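Local coordinates for protein putative cellulase CEL6 (Mycobacterium tuberculosis, PDB 1UP3) that probably hydrolyses the beta-1,4 glycosidic bonds of cellulose within the chain, as a family 6 endoglucanase that here holds a thio-linked cello-oligosaccharide, at residues G55-A58 / R59-A63; Y142-D145 / T146-D150; T33-N37 / T38-Y42; T74-I78 / P79-C83. One frame throughout, in Å; residues are numbered along the deposited sequence.

Interaction 1: G55-A58 / R59-A63; sequences GTVA and RYTGA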
loop_
_atom_site.group_PDB
_atom_site.type_symbol
_atom_site.label_atom_id
_atom_site.label_comp_id
_atom_site.label_asym_id
_atom_site.label_seq_id
_atom_site.Cartn_x
_atom_site.Cartn_y
_atom_site.Cartn_z
ATOM N N GLY A 55 8.593 -18.090 -4.078
ATOM C CA GLY A 55 8.360 -18.334 -5.484
ATOM C C GLY A 55 7.386 -17.358 -6.072
ATOM O O GLY A 55 7.580 -16.907 -7.201
ATOM N N THR A 56 6.335 -16.997 -5.335
ATOM C CA THR A 56 5.363 -16.021 -5.821
ATOM C C THR A 56 6.024 -14.661 -6.062
ATOM O O THR A 56 5.777 -13.998 -7.074
ATOM C CB THR A 56 4.243 -15.916 -4.787
ATOM O OG1 THR A 56 3.625 -17.214 -4.643
ATOM C CG2 THR A 56 3.137 -14.998 -5.280
ATOM N N VAL A 57 6.859 -14.260 -5.117
ATOM C CA VAL A 57 7.551 -12.975 -5.204
ATOM C C VAL A 57 8.586 -12.994 -6.326
ATOM O O VAL A 57 8.665 -12.022 -7.088
ATOM C CB VAL A 57 8.184 -12.596 -3.852
ATOM C CG1 VAL A 57 9.177 -11.445 -3.974
ATOM C CG2 VAL A 57 7.088 -12.289 -2.861
ATOM N N ALA A 58 9.346 -14.089 -6.451
ATOM C CA ALA A 58 10.343 -14.171 -7.517
ATOM C C ALA A 58 9.659 -14.108 -8.897
ATOM O O ALA A 58 10.177 -13.465 -9.834
ATOM C CB ALA A 58 11.151 -15.425 -7.408
ATOM N N ARG A 59 8.510 -14.746 -9.030
ATOM C CA ARG A 59 7.746 -14.755 -10.284
ATOM C C ARG A 59 7.323 -13.336 -10.625
ATOM O O ARG A 59 7.482 -12.877 -11.749
ATOM C CB ARG A 59 6.498 -15.648 -10.133
ATOM C CG ARG A 59 5.604 -15.717 -11.320
ATOM C CD ARG A 59 4.392 -16.595 -11.057
ATOM N NE ARG A 59 3.525 -16.667 -12.214
ATOM C CZ ARG A 59 2.618 -15.756 -12.506
ATOM N NH1 ARG A 59 2.445 -14.708 -11.721
ATOM N NH2 ARG A 59 1.870 -15.892 -13.584
ATOM N N TYR A 60 6.769 -12.637 -9.646
ATOM C CA TYR A 60 6.226 -11.295 -9.902
ATOM C C TYR A 60 7.343 -10.292 -10.220
ATOM O O TYR A 60 7.235 -9.517 -11.206
ATOM C CB TYR A 60 5.392 -10.825 -8.703
ATOM C CG TYR A 60 4.519 -9.628 -9.038
ATOM C CD1 TYR A 60 3.234 -9.806 -9.562
ATOM C CD2 TYR A 60 4.919 -8.350 -8.752
ATOM C CE1 TYR A 60 2.434 -8.732 -9.850
ATOM C CE2 TYR A 60 4.100 -7.259 -9.039
ATOM C CZ TYR A 60 2.875 -7.467 -9.593
ATOM O OH TYR A 60 2.024 -6.400 -9.860
ATOM N N THR A 61 8.415 -10.317 -9.445
ATOM C CA THR A 61 9.513 -9.369 -9.668
ATOM C C THR A 61 10.240 -9.689 -10.984
ATOM O O THR A 61 10.677 -8.809 -11.721
ATOM C CB THR A 61 10.492 -9.276 -8.512
ATOM O OG1 THR A 61 11.114 -10.525 -8.269
ATOM C CG2 THR A 61 9.789 -8.917 -7.217
ATOM N N GLY A 62 10.346 -10.966 -11.289
ATOM C CA GLY A 62 10.943 -11.389 -12.545
ATOM C C GLY A 62 10.095 -11.002 -13.752
ATOM O O GLY A 62 10.644 -10.616 -14.799
ATOM N N ALA A 63 8.763 -11.084 -13.630
ATOM C CA ALA A 63 7.876 -10.656 -14.702
ATOM C C ALA A 63 7.977 -9.154 -14.930
ATOM O O ALA A 63 7.992 -8.685 -16.066
ATOM C CB ALA A 63 6.431 -11.037 -14.406
HETATM O O HOH W 1 3.424 -13.952 -8.814
#

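Interaction 2: Y142-D145 / T146-D150; sequences YAVD and TLTRD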
loop_
_atom_site.group_PDB
_atom_site.type_symbol
_atom_site.label_atom_id
_atom_site.label_comp_id
_atom_site.label_asym_id
_atom_site.label_seq_id
_atom_site.Cartn_x
_atom_site.Cartn_y
_atom_site.Cartn_z
ATOM N N TYR A 142 11.703 -6.035 12.043
ATOM C CA TYR A 142 12.238 -7.246 11.440
ATOM C C TYR A 142 12.081 -7.202 9.906
ATOM O O TYR A 142 13.008 -7.506 9.163
ATOM C CB TYR A 142 11.548 -8.481 12.011
ATOM C CG TYR A 142 12.197 -9.772 11.536
ATOM C CD1 TYR A 142 13.325 -10.247 12.140
ATOM C CD2 TYR A 142 11.698 -10.462 10.428
ATOM C CE1 TYR A 142 13.964 -11.399 11.693
ATOM C CE2 TYR A 142 12.325 -11.634 9.975
ATOM C CZ TYR A 142 13.480 -12.070 10.613
ATOM O OH TYR A 142 14.159 -13.222 10.215
ATOM N N ALA A 143 10.907 -6.773 9.446
ATOM C CA ALA A 143 10.680 -6.610 8.022
ATOM C C ALA A 143 11.664 -5.636 7.392
ATOM O O ALA A 143 12.236 -5.917 6.362
ATOM C CB ALA A 143 9.255 -6.180 7.765
ATOM N N VAL A 144 11.878 -4.483 8.004
ATOM C CA VAL A 144 12.798 -3.499 7.486
ATOM C C VAL A 144 14.190 -4.091 7.414
ATOM O O VAL A 144 14.867 -4.018 6.380
ATOM C CB VAL A 144 12.814 -2.209 8.343
ATOM C CG1 VAL A 144 13.968 -1.305 7.944
ATOM C CG2 VAL A 144 11.489 -1.454 8.212
ATOM N N ASP A 145 14.629 -4.692 8.524
ATOM C CA ASP A 145 16.001 -5.209 8.601
ATOM C C ASP A 145 16.254 -6.318 7.596
ATOM O O ASP A 145 17.380 -6.454 7.104
ATOM C CB ASP A 145 16.291 -5.770 9.989
ATOM C CG ASP A 145 16.464 -4.699 11.068
ATOM O OD1 ASP A 145 16.590 -3.486 10.766
ATOM O OD2 ASP A 145 16.567 -5.052 12.269
ATOM N N THR A 146 15.241 -7.118 7.294
ATOM C CA THR A 146 15.402 -8.294 6.422
ATOM C C THR A 146 15.229 -7.949 4.958
ATOM O O THR A 146 15.976 -8.428 4.101
ATOM C CB THR A 146 14.420 -9.360 6.850
ATOM O OG1 THR A 146 14.605 -9.602 8.261
ATOM C CG2 THR A 146 14.711 -10.698 6.184
ATOM N N LEU A 147 14.218 -7.152 4.655
ATOM C CA LEU A 147 13.909 -6.800 3.281
ATOM C C LEU A 147 14.974 -5.917 2.636
ATOM O O LEU A 147 15.219 -6.055 1.422
ATOM C CB LEU A 147 12.530 -6.162 3.137
ATOM C CG LEU A 147 11.353 -7.037 3.564
ATOM C CD1 LEU A 147 10.126 -6.179 3.762
ATOM C CD2 LEU A 147 11.121 -8.167 2.536
ATOM N N THR A 148 15.608 -5.039 3.423
ATOM C CA THR A 148 16.622 -4.133 2.903
ATOM C C THR A 148 17.945 -4.823 2.583
ATOM O O THR A 148 18.840 -4.194 2.036
ATOM C CB THR A 148 16.843 -2.919 3.818
ATOM O OG1 THR A 148 17.143 -3.344 5.154
ATOM C CG2 THR A 148 15.586 -2.063 3.892
ATOM N N ARG A 149 18.069 -6.101 2.904
ATOM C CA ARG A 149 19.205 -6.878 2.426
ATOM C C ARG A 149 19.191 -7.042 0.912
ATOM O O ARG A 149 20.232 -7.340 0.334
ATOM C CB ARG A 149 19.270 -8.240 3.111
ATOM C CG ARG A 149 19.532 -8.146 4.613
ATOM C CD ARG A 149 20.799 -7.401 5.016
ATOM N NE ARG A 149 21.210 -7.715 6.389
ATOM C CZ ARG A 149 22.327 -7.246 6.974
ATOM N NH1 ARG A 149 23.181 -6.461 6.306
ATOM N NH2 ARG A 149 22.598 -7.583 8.232
ATOM N N ASP A 150 18.040 -6.858 0.263
ATOM C CA ASP A 150 17.996 -6.684 -1.203
ATOM C C ASP A 150 18.364 -5.244 -1.463
ATOM O O ASP A 150 17.538 -4.364 -1.228
ATOM C CB ASP A 150 16.584 -6.950 -1.724
ATOM C CG ASP A 150 16.439 -6.767 -3.227
ATOM O OD1 ASP A 150 17.444 -6.403 -3.910
ATOM O OD2 ASP A 150 15.331 -6.944 -3.806
HETATM O O HOH W 2 19.203 -9.131 7.841
#

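Interaction 3: T33-N37 / T38-Y42; sequences TSVAN and TPQSY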
loop_
_atom_site.group_PDB
_atom_site.type_symbol
_atom_site.label_atom_id
_atom_site.label_comp_id
_atom_site.label_asym_id
_atom_site.label_seq_id
_atom_site.Cartn_x
_atom_site.Cartn_y
_atom_site.Cartn_z
ATOM N N THR A 33 -11.170 -0.119 -18.588
ATOM C CA THR A 33 -9.941 -0.189 -19.334
ATOM C C THR A 33 -8.911 0.800 -18.739
ATOM O O THR A 33 -7.746 0.464 -18.627
ATOM C CB THR A 33 -10.223 0.082 -20.782
ATOM O OG1 THR A 33 -10.922 -1.054 -21.331
ATOM C CG2 THR A 33 -8.952 0.180 -21.593
ATOM N N SER A 34 -9.344 2.004 -18.391
ATOM C CA SER A 34 -8.446 3.019 -17.810
ATOM C C SER A 34 -7.795 2.522 -16.534
ATOM O O SER A 34 -6.566 2.555 -16.397
ATOM C CB SER A 34 -9.199 4.306 -17.511
ATOM O OG SER A 34 -8.304 5.284 -16.990
ATOM N N VAL A 35 -8.620 2.032 -15.619
ATOM C CA VAL A 35 -8.118 1.479 -14.343
ATOM C C VAL A 35 -7.187 0.280 -14.582
ATOM O O VAL A 35 -6.116 0.174 -13.981
ATOM C CB VAL A 35 -9.323 1.103 -13.419
ATOM C CG1 VAL A 35 -8.885 0.303 -12.201
ATOM C CG2 VAL A 35 -10.094 2.382 -13.030
ATOM N N ALA A 36 -7.599 -0.656 -15.453
ATOM C CA ALA A 36 -6.804 -1.842 -15.727
ATOM C C ALA A 36 -5.413 -1.568 -16.249
ATOM O O ALA A 36 -4.499 -2.329 -15.982
ATOM C CB ALA A 36 -7.529 -2.712 -16.720
ATOM N N ASN A 37 -5.264 -0.498 -17.018
ATOM C CA ASN A 37 -3.977 -0.181 -17.635
ATOM C C ASN A 37 -3.110 0.754 -16.771
ATOM O O ASN A 37 -2.068 1.246 -17.250
ATOM C CB ASN A 37 -4.222 0.475 -18.990
ATOM C CG ASN A 37 -4.619 -0.515 -20.051
ATOM O OD1 ASN A 37 -4.113 -1.652 -20.084
ATOM N ND2 ASN A 37 -5.441 -0.063 -20.995
ATOM N N THR A 38 -3.542 1.033 -15.544
ATOM C CA THR A 38 -2.764 1.879 -14.620
ATOM C C THR A 38 -2.037 0.967 -13.651
ATOM O O THR A 38 -2.659 0.107 -13.012
ATOM C CB THR A 38 -3.708 2.818 -13.843
ATOM O OG1 THR A 38 -4.485 3.567 -14.794
ATOM C CG2 THR A 38 -2.948 3.863 -13.098
ATOM N N PRO A 39 -0.743 1.171 -13.456
ATOM C CA PRO A 39 -0.002 0.314 -12.507
ATOM C C PRO A 39 -0.456 0.498 -11.057
ATOM O O PRO A 39 -0.667 1.646 -10.605
ATOM C CB PRO A 39 1.451 0.763 -12.665
ATOM C CG PRO A 39 1.388 2.075 -13.318
ATOM C CD PRO A 39 0.113 2.221 -14.057
ATOM N N GLN A 40 -0.599 -0.602 -10.319
ATOM C CA GLN A 40 -1.109 -0.511 -8.946
ATOM C C GLN A 40 -0.069 -1.119 -7.991
ATOM O O GLN A 40 1.097 -0.832 -8.132
ATOM C CB GLN A 40 -2.549 -1.054 -8.871
ATOM C CG GLN A 40 -3.451 -0.164 -9.730
ATOM C CD GLN A 40 -4.776 -0.790 -10.121
ATOM O OE1 GLN A 40 -5.427 -1.398 -9.303
ATOM N NE2 GLN A 40 -5.175 -0.611 -11.369
ATOM N N SER A 41 -0.464 -1.887 -6.998
ATOM C CA SER A 41 0.502 -2.697 -6.229
ATOM C C SER A 41 -0.125 -4.050 -6.044
ATOM O O SER A 41 -1.365 -4.190 -6.083
ATOM C CB SER A 41 0.845 -2.103 -4.853
ATOM O OG SER A 41 -0.246 -2.249 -3.952
ATOM N N TYR A 42 0.707 -5.061 -5.832
ATOM C CA TYR A 42 0.268 -6.439 -5.647
ATOM C C TYR A 42 0.332 -6.762 -4.153
ATOM O O TYR A 42 1.380 -6.723 -3.561
ATOM C CB TYR A 42 1.176 -7.359 -6.477
ATOM C CG TYR A 42 0.703 -8.793 -6.536
ATOM C CD1 TYR A 42 -0.314 -9.168 -7.405
ATOM C CD2 TYR A 42 1.271 -9.761 -5.756
ATOM C CE1 TYR A 42 -0.761 -10.481 -7.483
ATOM C CE2 TYR A 42 0.826 -11.094 -5.825
ATOM C CZ TYR A 42 -0.186 -11.436 -6.679
ATOM O OH TYR A 42 -0.641 -12.752 -6.732
#

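Interaction 4: T74-I78 / P79-C83; sequences TLYGI and PHRDC. With BGC (beta-D-glucopyranose), chain B.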
loop_
_atom_site.group_PDB
_atom_site.type_symbol
_atom_site.label_atom_id
_atom_site.label_comp_id
_atom_site.label_asym_id
_atom_site.label_seq_id
_atom_site.Cartn_x
_atom_site.Cartn_y
_atom_site.Cartn_z
ATOM N N THR A 74 2.795 -4.923 -1.840
ATOM C CA THR A 74 2.302 -4.507 -0.533
ATOM C C THR A 74 2.219 -5.693 0.405
ATOM O O THR A 74 1.554 -6.667 0.088
ATOM C CB THR A 74 0.970 -3.853 -0.698
ATOM O OG1 THR A 74 1.136 -2.681 -1.523
ATOM C CG2 THR A 74 0.429 -3.343 0.669
ATOM N N LEU A 75 2.932 -5.633 1.518
ATOM C CA LEU A 75 2.894 -6.714 2.497
ATOM C C LEU A 75 1.817 -6.413 3.521
ATOM O O LEU A 75 1.862 -5.393 4.188
ATOM C CB LEU A 75 4.274 -6.884 3.160
ATOM C CG LEU A 75 5.436 -7.139 2.192
ATOM C CD1 LEU A 75 6.726 -7.372 2.977
ATOM C CD2 LEU A 75 5.188 -8.320 1.253
ATOM N N TYR A 76 0.868 -7.328 3.693
ATOM C CA TYR A 76 -0.296 -7.078 4.560
ATOM C C TYR A 76 -0.628 -8.354 5.339
ATOM O O TYR A 76 -1.708 -8.936 5.182
ATOM C CB TYR A 76 -1.468 -6.598 3.681
ATOM C CG TYR A 76 -2.673 -5.983 4.379
ATOM C CD1 TYR A 76 -2.492 -5.007 5.346
ATOM C CD2 TYR A 76 -3.957 -6.334 4.013
ATOM C CE1 TYR A 76 -3.577 -4.398 5.994
ATOM C CE2 TYR A 76 -5.071 -5.742 4.621
ATOM C CZ TYR A 76 -4.875 -4.758 5.589
ATOM O OH TYR A 76 -5.977 -4.177 6.212
ATOM N N GLY A 77 0.345 -8.820 6.116
ATOM C CA GLY A 77 0.238 -10.076 6.858
ATOM C C GLY A 77 0.404 -9.948 8.366
ATOM O O GLY A 77 0.498 -10.982 9.038
ATOM N N ILE A 78 0.449 -8.746 8.908
ATOM C CA ILE A 78 0.782 -8.574 10.349
ATOM C C ILE A 78 -0.210 -9.317 11.238
ATOM O O ILE A 78 -1.405 -9.379 10.941
ATOM C CB ILE A 78 0.843 -7.054 10.731
ATOM C CG1 ILE A 78 1.701 -6.796 11.961
ATOM C CG2 ILE A 78 -0.540 -6.485 10.869
ATOM C CD1 ILE A 78 3.181 -6.994 11.713
ATOM N N PRO A 79 0.263 -9.941 12.301
ATOM C CA PRO A 79 -0.673 -10.556 13.242
ATOM C C PRO A 79 -1.655 -9.524 13.813
ATOM O O PRO A 79 -1.301 -8.371 14.021
ATOM C CB PRO A 79 0.242 -11.135 14.333
ATOM C CG PRO A 79 1.520 -11.435 13.605
ATOM C CD PRO A 79 1.643 -10.256 12.651
ATOM N N HIS A 80 -2.891 -9.950 14.040
ATOM C CA HIS A 80 -3.980 -9.068 14.494
ATOM C C HIS A 80 -4.246 -7.985 13.456
ATOM O O HIS A 80 -4.567 -6.858 13.809
ATOM C CB HIS A 80 -3.707 -8.437 15.887
ATOM C CG HIS A 80 -3.069 -9.386 16.845
ATOM N ND1 HIS A 80 -3.644 -10.599 17.151
ATOM C CD2 HIS A 80 -1.889 -9.346 17.503
ATOM C CE1 HIS A 80 -2.851 -11.262 17.973
ATOM N NE2 HIS A 80 -1.771 -10.534 18.196
ATOM N N ARG A 81 -4.128 -8.360 12.164
ATOM C CA ARG A 81 -4.375 -7.413 11.074
ATOM C C ARG A 81 -5.728 -6.758 11.234
ATOM O O ARG A 81 -6.704 -7.429 11.513
ATOM C CB ARG A 81 -4.259 -8.101 9.731
ATOM C CG ARG A 81 -4.135 -7.179 8.545
ATOM C CD ARG A 81 -4.044 -7.947 7.265
ATOM N NE ARG A 81 -5.313 -8.535 6.888
ATOM C CZ ARG A 81 -5.479 -9.305 5.844
ATOM N NH1 ARG A 81 -4.465 -9.601 5.042
ATOM N NH2 ARG A 81 -6.678 -9.763 5.552
ATOM N N ASP A 82 -5.738 -5.425 11.045
ATOM C CA ASP A 82 -6.934 -4.624 11.098
ATOM C C ASP A 82 -7.631 -4.680 12.452
ATOM O O ASP A 82 -8.797 -4.296 12.555
ATOM C CB ASP A 82 -7.902 -5.028 9.985
ATOM C CG ASP A 82 -8.691 -3.876 9.461
ATOM O OD1 ASP A 82 -8.113 -2.758 9.261
ATOM O OD2 ASP A 82 -9.942 -3.958 9.264
ATOM N N CYS A 83 -6.923 -5.138 13.496
ATOM C CA CYS A 83 -7.519 -5.261 14.821
ATOM C C CYS A 83 -8.869 -5.984 14.768
ATOM O O CYS A 83 -9.777 -5.644 15.517
ATOM C CB CYS A 83 -7.659 -3.896 15.451
ATOM S SG CYS A 83 -6.098 -2.995 15.591
HETATM C C2 BGC B . -9.415 1.258 8.741
HETATM C C3 BGC B . -8.555 0.406 7.820
HETATM C C4 BGC B . -8.214 1.172 6.542
HETATM C C5 BGC B . -7.635 2.549 6.932
HETATM C C6 BGC B . -7.421 3.440 5.701
HETATM C C1 BGC B . -8.728 2.603 9.002
HETATM O O2 BGC B . -9.727 0.561 9.962
HETATM O O3 BGC B . -9.177 -0.832 7.514
HETATM O O4 BGC B . -7.273 0.472 5.721
HETATM O O5 BGC B . -8.512 3.269 7.783
HETATM O O6 BGC B . -6.816 4.665 6.070
HETATM O O HOH W 3 -5.604 -2.825 8.394
#

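Interaction 1: G55-A58 / R59-A63
T61 turns back on V57 and grips it twice, while the neighbouring residues of helix 50-66 repeat the regular i to i+4 ladder. Among the backbone bonds, R59 N to G55 O and Y60 N to T56 O are alike in angle, and G62 N bonds A58 O at 2.9 Å. The bond from T61 N to V57 O is straighter, with an N-H...O angle of 170°. The side-chain bond shares that acceptor: T61 OG1 donates to V57 O at 3.1 Å. With chi1 at 61° the hydroxyl sits between the backbone N and the carbonyl carbon of T61, which turns it back along the helix and satisfies it within one turn. Water makes a third kind of link. It donates to T56 O at 2.9 Å and accepts from R59 NH1 at 3.2 Å, lying in the plane of the guanidinium at its edge; the extended arginine chain is thus linked to the carbonyl of T56 through this water. Apolar contact is slight: V57 CG1 meets T61 CG2 at 4.2 Å. Both residues face inward, against L108 of helix 94-108. Y60, also buried, leads its ring away from the preceding turn to stack on Y42 and meet Y11 edge-to-face. R59, Y60 and A63 line a pocket holding a polyether, probably from the crystallisation liquor. The arrangement is that of an amphipathic helix in a beta-alpha-beta crossover, here joining the parallel strands 42-44 and 72-75.

Interaction 2: Y142-D145 / T146-D150
Y142 lays one ring face beneath the hydroxyl of T146, whose OG1 stands 3.5 Å above the ring plane, offset toward the rim near CE2. This is the last turn of helix 130-147, which runs out into a type I beta turn from L147 to D150 ahead of strand 153-158. T146 OG1 donates to Y142 O at 2.8 Å, and T146 N reaches the same oxygen from the opposite face of the carbonyl plane, so one carbonyl is held by two groups of one residue. The tyrosine's own hydroxyl bonds to D102 of helix 94-108, and R98 makes a cation-pi contact with its ring. On the buried side L147 CD1 packs on A143 CB at 4.1 Å. The backbone of the same pair is joined by the regular bond from L147 N to A143 O. T148 repeats the double grip two residues further on: its chi1 of 54° swings the hydroxyl back to V144 O at 2.7 Å, while T148 N bonds that oxygen more loosely at 3.2 Å. R149, bent at chi2, curls back toward D145 O. A water in the plane of its guanidinium accepts from R149 NE at 2.9 Å and donates a weak bond to D145 O.

Interaction 3: T33-N37 / T38-Y42
Helix 30-36 unwinds at N37, the first residue to leave helical backbone angles, and the chain turns extended from T38 onward. T38 closes the helix end with two bonds to successive carbonyls: its N reaches V35 O at 3.1 Å, and its OG1 donates to S34 O at 2.8 Å. The backbone donor lies well above the V35 carbonyl plane, whereas the hydroxyl is tilted about 30° from that of S34. A chi1 of -55° sets OG1 beside the threonine's own backbone N, where both donors can face the final turn. The segment 38-42 then carries the chain from this helix toward strand 42-44, one of the two outermost strands of the parallel sheet in this family 6 catalytic domain. Across the bend Q40, in one of two modelled conformers and so with some doubt, turns its side chain back: NE2 donates to T38 O at 3.1 Å, spanning P39. The same NE2 passes V35 CG1 at 3.9 Å, the two side chains crossing at a slant, while R262 and P263 also touch Q40. S34 OG is bonded to Q294, at the end of the chain. N37 directs ND2 to an oxygen of a bound polyether, probably from the crystallisation liquor, with M19 of helix 17-24 alongside.

Interaction 4: T74-I78 / P79-C83
The guanidinium of R81 lies flat on the ring of Y76 while one of its nitrogens bonds the carbonyl of the same tyrosine. The two planes are 15° apart and their centres 4.4 Å, yet the part of the arginine over the middle of the ring is its CD, 3.5 Å from the centroid and 5° off the ring normal, a CH-pi contact. The guanidinium is displaced toward the rim, near CD2 and CE2. A bend at chi3 (73°) turns it along the ring, and NH1 then meets Y76 O at 2.8 Å in the guanidinium plane. NH1 also forms a salt bridge with D45, and NE and NH2 donate to the carbonyls of A87 and S88, so each nitrogen of this buried cation has a partner and its rotation is fixed. Beside the stack, two overlapping type II beta turns, I78 to R81 and H80 to C83, bend the chain after the strand. I78 CG1 packs on P79 CD at 3.5 Å at the start of the first turn. At D82, within the second turn, a water in the plane of the Y76 ring accepts from Y76 OH at 2.6 Å and donates to D82 OD1 at 2.7 Å. That carboxylate oxygen accepts from O3 of a glucose unit of the bound glycan at 2.8 Å, while D82 OD2 takes the amide of A87. Y76 is thus a second-shell residue for the sugar contact, and the C83-C127 disulfide ties down the end of the segment. The whole is a loop following parallel strand 72-75, which brings D82 to the glycan-binding cleft of a family 6 glycoside hydrolase.

How the interactions relate
Interactions 3, 1, 4 and 2 follow one another along the chain. Interactions 1 and 2 are partly buried turns of two sheet-flanking helices; in both, threonine hydroxyls return to carbonyls four residues back, and water links an arginine to the helix. Interaction 3, also partly buried, uses a similar threonine at a helix end. Interaction 4 is the buried one, built on a stacked arginine and tyrosine, and the only one that touches sugar. Direct contacts join them: the Y60-Y42 stack joins 1 to 3, L147 CD1 packs on L75 CD1 at 3.7 Å, and Y42 O pairs with T74 N at 2.9 Å where strands 42-44 and 72-75 run side by side.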